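Local atomic coordinates of general negative regulator of transcription subunit 2 (Saccharomyces cerevisiae, PDB entry 4BY6), a protein that acts as a core subunit of the CCR4-NOT complex, needed for its integrity, in repressing transcription of many genes and in mRNA turnover. Residues E[133-143]-E[183-191]. Sequence-based numbering, arbitrary orientation.
Sequences RKRNWRYHKTL and FLLFYNAIM
Antiparallel pairing of strand 138-140 with the last residues of the chain, reached through the 3-10 turn 187-189 after strand 177-186, brings the ends of the sheet together, consistent with the closure of an SH3-like barrel, here through a single bridge. Tyr139 and Met191 form a hydrogen-bonded pair, N to O in both directions, with Met191 N to Tyr139 O at 3.0 Å. One step on, His140 and Ile190 are a non-hydrogen-bonded pair, and Lys141 N gives Ala189 O an almost straight bond of 2.7 Å. Lys141 then runs out fully extended beyond CG, past Ala189 O, until NZ meets Asn188 O at 2.7 Å from above the carbonyl plane; its charge also has a cation-pi partner on a chain of another protein. An alanine here has no ammonium, which would probably leave Asn188 O without this partner and turn 187-189 less firmly tied to the residues after strand 138-140. Arg138 crosses Ile190, NE 3.6 Å from Ile190 CD1. Met191 lies alongside Tyr139, its CG in the ring plane at the edge and SD 5.3 Å from the ring centroid, a Met-aromatic contact. The His140 imidazole has Leu143 CD1 over one face and Ala189 O over the other, both offset toward the rim; its rotation is fixed by Leu143 N, which donates in the ring plane to His140 ND1 at 2.9 Å.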
loop_
_atom_site.group_PDB
_atom_site.type_symbol
_atom_site.label_atom_id
_atom_site.label_comp_id
_atom_site.label_asym_id
_atom_site.label_seq_id
_atom_site.Cartn_x
_atom_site.Cartn_y
_atom_site.Cartn_z
ATOM N N ARG E 133 11.699 -42.124 -5.508
ATOM C CA ARG E 133 12.663 -43.173 -5.254
ATOM C C ARG E 133 12.604 -44.197 -6.402
ATOM O O ARG E 133 13.641 -44.611 -6.931
ATOM C CB ARG E 133 12.392 -43.818 -3.887
ATOM C CG ARG E 133 13.553 -44.601 -3.336
ATOM C CD ARG E 133 14.600 -43.674 -2.797
ATOM N NE ARG E 133 15.856 -44.377 -2.564
ATOM C CZ ARG E 133 16.773 -44.578 -3.512
ATOM N NH1 ARG E 133 16.555 -44.161 -4.755
ATOM N NH2 ARG E 133 17.909 -45.201 -3.226
ATOM N N LYS E 134 11.384 -44.548 -6.820
ATOM C CA LYS E 134 11.161 -45.502 -7.907
ATOM C C LYS E 134 11.690 -45.023 -9.263
ATOM O O LYS E 134 12.117 -45.827 -10.092
ATOM C CB LYS E 134 9.672 -45.808 -8.011
ATOM C CG LYS E 134 9.259 -46.438 -9.309
ATOM C CD LYS E 134 7.832 -46.879 -9.252
ATOM C CE LYS E 134 7.320 -47.288 -10.620
ATOM N NZ LYS E 134 6.105 -48.129 -10.418
ATOM N N ARG E 135 11.649 -43.718 -9.490
ATOM C CA ARG E 135 12.153 -43.118 -10.724
ATOM C C ARG E 135 13.646 -42.824 -10.652
ATOM O O ARG E 135 14.180 -42.017 -11.435
ATOM C CB ARG E 135 11.398 -41.839 -11.025
ATOM C CG ARG E 135 9.938 -42.079 -11.166
ATOM C CD ARG E 135 9.183 -40.792 -11.329
ATOM N NE ARG E 135 7.755 -41.072 -11.301
ATOM C CZ ARG E 135 6.820 -40.200 -11.639
ATOM N NH1 ARG E 135 7.167 -38.976 -12.026
ATOM N NH2 ARG E 135 5.543 -40.553 -11.578
ATOM N N ASN E 136 14.303 -43.479 -9.699
ATOM C CA ASN E 136 15.749 -43.398 -9.535
ATOM C C ASN E 136 16.264 -41.997 -9.106
ATOM O O ASN E 136 17.379 -41.603 -9.445
ATOM C CB ASN E 136 16.446 -43.865 -10.811
ATOM C CG ASN E 136 17.855 -44.301 -10.549
ATOM O OD1 ASN E 136 18.159 -44.804 -9.463
ATOM N ND2 ASN E 136 18.745 -44.091 -11.523
ATOM N N TRP E 137 15.442 -41.253 -8.366
ATOM C CA TRP E 137 15.909 -40.071 -7.655
ATOM C C TRP E 137 16.351 -40.512 -6.274
ATOM O O TRP E 137 15.742 -41.392 -5.679
ATOM C CB TRP E 137 14.807 -39.012 -7.530
ATOM C CG TRP E 137 14.548 -38.281 -8.774
ATOM C CD1 TRP E 137 13.667 -38.628 -9.763
ATOM C CD2 TRP E 137 15.157 -37.058 -9.188
ATOM N NE1 TRP E 137 13.699 -37.697 -10.767
ATOM C CE2 TRP E 137 14.604 -36.720 -10.442
ATOM C CE3 TRP E 137 16.116 -36.213 -8.624
ATOM C CZ2 TRP E 137 14.980 -35.566 -11.141
ATOM C CZ3 TRP E 137 16.491 -35.075 -9.317
ATOM C CH2 TRP E 137 15.920 -34.759 -10.565
ATOM N N ARG E 138 17.392 -39.894 -5.752
ATOM C CA ARG E 138 17.800 -40.153 -4.387
ATOM C C ARG E 138 17.729 -38.850 -3.587
ATOM O O ARG E 138 18.001 -37.769 -4.113
ATOM C CB ARG E 138 19.203 -40.749 -4.351
ATOM C CG ARG E 138 19.279 -42.228 -4.690
ATOM C CD ARG E 138 20.308 -42.453 -5.819
ATOM N NE ARG E 138 21.630 -42.973 -5.423
ATOM C CZ ARG E 138 22.682 -43.034 -6.247
ATOM N NH1 ARG E 138 22.566 -42.593 -7.498
ATOM N NH2 ARG E 138 23.852 -43.524 -5.829
ATOM N N TYR E 139 17.326 -38.951 -2.326
ATOM C CA TYR E 139 17.158 -37.768 -1.474
ATOM C C TYR E 139 18.363 -37.504 -0.557
ATOM O O TYR E 139 18.728 -38.347 0.260
ATOM C CB TYR E 139 15.887 -37.913 -0.629
ATOM C CG TYR E 139 15.668 -36.769 0.319
ATOM C CD1 TYR E 139 15.270 -35.522 -0.151
ATOM C CD2 TYR E 139 15.853 -36.929 1.679
ATOM C CE1 TYR E 139 15.075 -34.471 0.704
ATOM C CE2 TYR E 139 15.652 -35.883 2.544
ATOM C CZ TYR E 139 15.262 -34.655 2.056
ATOM O OH TYR E 139 15.051 -33.615 2.933
ATOM N N HIS E 140 18.982 -36.334 -0.700
ATOM C CA HIS E 140 20.110 -35.960 0.154
ATOM C C HIS E 140 19.640 -35.408 1.490
ATOM O O HIS E 140 18.926 -34.401 1.532
ATOM C CB HIS E 140 20.990 -34.935 -0.552
ATOM C CG HIS E 140 22.341 -34.773 0.067
ATOM N ND1 HIS E 140 22.603 -33.836 1.048
ATOM C CD2 HIS E 140 23.501 -35.436 -0.141
ATOM C CE1 HIS E 140 23.876 -33.915 1.399
ATOM N NE2 HIS E 140 24.444 -34.882 0.699
ATOM N N LYS E 141 20.067 -36.055 2.570
ATOM C CA LYS E 141 19.565 -35.766 3.914
ATOM C C LYS E 141 19.911 -34.391 4.460
ATOM O O LYS E 141 19.042 -33.719 5.041
ATOM C CB LYS E 141 20.090 -36.799 4.891
ATOM C CG LYS E 141 19.636 -38.210 4.611
ATOM C CD LYS E 141 20.472 -39.119 5.467
ATOM C CE LYS E 141 20.183 -40.563 5.232
ATOM N NZ LYS E 141 21.181 -41.320 6.023
ATOM N N THR E 142 21.159 -33.960 4.285
ATOM C CA THR E 142 21.579 -32.693 4.898
ATOM C C THR E 142 21.374 -31.493 3.951
ATOM O O THR E 142 21.217 -30.366 4.392
ATOM C CB THR E 142 23.050 -32.741 5.381
ATOM O OG1 THR E 142 23.875 -33.312 4.359
ATOM C CG2 THR E 142 23.170 -33.611 6.601
ATOM N N LEU E 143 21.372 -31.722 2.650
ATOM C CA LEU E 143 21.035 -30.643 1.733
ATOM C C LEU E 143 19.514 -30.514 1.572
ATOM O O LEU E 143 19.032 -29.495 1.088
ATOM C CB LEU E 143 21.672 -30.874 0.366
ATOM C CG LEU E 143 23.173 -30.680 0.196
ATOM C CD1 LEU E 143 23.615 -31.143 -1.218
ATOM C CD2 LEU E 143 23.496 -29.236 0.432
ATOM N N PHE E 183 30.059 -34.198 -8.488
ATOM C CA PHE E 183 29.843 -34.201 -7.061
ATOM C C PHE E 183 30.478 -35.413 -6.412
ATOM O O PHE E 183 30.471 -36.522 -6.991
ATOM C CB PHE E 183 28.353 -34.157 -6.786
ATOM C CG PHE E 183 27.994 -33.725 -5.409
ATOM C CD1 PHE E 183 27.881 -32.384 -5.097
ATOM C CD2 PHE E 183 27.731 -34.658 -4.429
ATOM C CE1 PHE E 183 27.527 -31.987 -3.826
ATOM C CE2 PHE E 183 27.366 -34.268 -3.173
ATOM C CZ PHE E 183 27.276 -32.936 -2.863
ATOM N N LEU E 184 31.051 -35.184 -5.227
ATOM C CA LEU E 184 31.525 -36.263 -4.377
ATOM C C LEU E 184 30.425 -36.564 -3.387
ATOM O O LEU E 184 30.145 -35.787 -2.497
ATOM C CB LEU E 184 32.819 -35.903 -3.660
ATOM C CG LEU E 184 33.241 -36.991 -2.675
ATOM C CD1 LEU E 184 33.741 -38.206 -3.428
ATOM C CD2 LEU E 184 34.303 -36.484 -1.761
ATOM N N LEU E 185 29.801 -37.710 -3.573
ATOM C CA LEU E 185 28.576 -38.076 -2.890
ATOM C C LEU E 185 28.796 -39.179 -1.873
ATOM O O LEU E 185 29.300 -40.254 -2.218
ATOM C CB LEU E 185 27.564 -38.543 -3.922
ATOM C CG LEU E 185 26.316 -39.140 -3.317
ATOM C CD1 LEU E 185 25.567 -38.037 -2.574
ATOM C CD2 LEU E 185 25.512 -39.727 -4.447
ATOM N N PHE E 186 28.387 -38.932 -0.636
ATOM C CA PHE E 186 28.553 -39.912 0.425
ATOM C C PHE E 186 27.286 -40.703 0.638
ATOM O O PHE E 186 26.228 -40.115 0.830
ATOM C CB PHE E 186 28.970 -39.229 1.725
ATOM C CG PHE E 186 30.427 -38.918 1.787
ATOM C CD1 PHE E 186 30.930 -37.752 1.227
ATOM C CD2 PHE E 186 31.313 -39.814 2.374
ATOM C CE1 PHE E 186 32.297 -37.474 1.274
ATOM C CE2 PHE E 186 32.672 -39.542 2.415
ATOM C CZ PHE E 186 33.158 -38.367 1.864
ATOM N N TYR E 187 27.399 -42.032 0.626
ATOM C CA TYR E 187 26.217 -42.882 0.686
ATOM C C TYR E 187 25.433 -42.770 2.003
ATOM O O TYR E 187 24.220 -42.926 1.985
ATOM C CB TYR E 187 26.609 -44.329 0.454
ATOM C CG TYR E 187 27.251 -44.619 -0.892
ATOM C CD1 TYR E 187 26.552 -44.440 -2.080
ATOM C CD2 TYR E 187 28.558 -45.080 -0.969
ATOM C CE1 TYR E 187 27.147 -44.712 -3.308
ATOM C CE2 TYR E 187 29.159 -45.347 -2.187
ATOM C CZ TYR E 187 28.450 -45.163 -3.362
ATOM O OH TYR E 187 29.043 -45.456 -4.589
ATOM N N ASN E 188 26.104 -42.506 3.129
ATOM C CA ASN E 188 25.391 -42.284 4.400
ATOM C C ASN E 188 24.489 -41.016 4.368
ATOM O O ASN E 188 23.705 -40.771 5.288
ATOM C CB ASN E 188 26.365 -42.246 5.605
ATOM C CG ASN E 188 27.275 -41.017 5.633
ATOM O OD1 ASN E 188 27.268 -40.175 4.736
ATOM N ND2 ASN E 188 28.067 -40.916 6.689
ATOM N N ALA E 189 24.617 -40.216 3.312
ATOM C CA ALA E 189 23.939 -38.938 3.236
ATOM C C ALA E 189 22.686 -38.991 2.347
ATOM O O ALA E 189 21.904 -38.028 2.291
ATOM C CB ALA E 189 24.897 -37.885 2.713
ATOM N N ILE E 190 22.471 -40.106 1.654
ATOM C CA ILE E 190 21.296 -40.175 0.800
ATOM C C ILE E 190 20.406 -41.326 1.236
ATOM O O ILE E 190 20.885 -42.304 1.812
ATOM C CB ILE E 190 21.664 -40.333 -0.686
ATOM C CG1 ILE E 190 22.665 -41.460 -0.873
ATOM C CG2 ILE E 190 22.264 -39.049 -1.254
ATOM C CD1 ILE E 190 22.968 -41.723 -2.358
ATOM N N MET E 191 19.113 -41.216 0.955
ATOM C CA MET E 191 18.177 -42.264 1.346
ATOM C C MET E 191 17.184 -42.574 0.231
ATOM O O MET E 191 17.115 -41.841 -0.757
ATOM C CB MET E 191 17.435 -41.861 2.621
ATOM C CG MET E 191 16.786 -40.505 2.566
ATOM S SD MET E 191 15.828 -40.132 4.063
ATOM C CE MET E 191 14.590 -41.429 4.022
#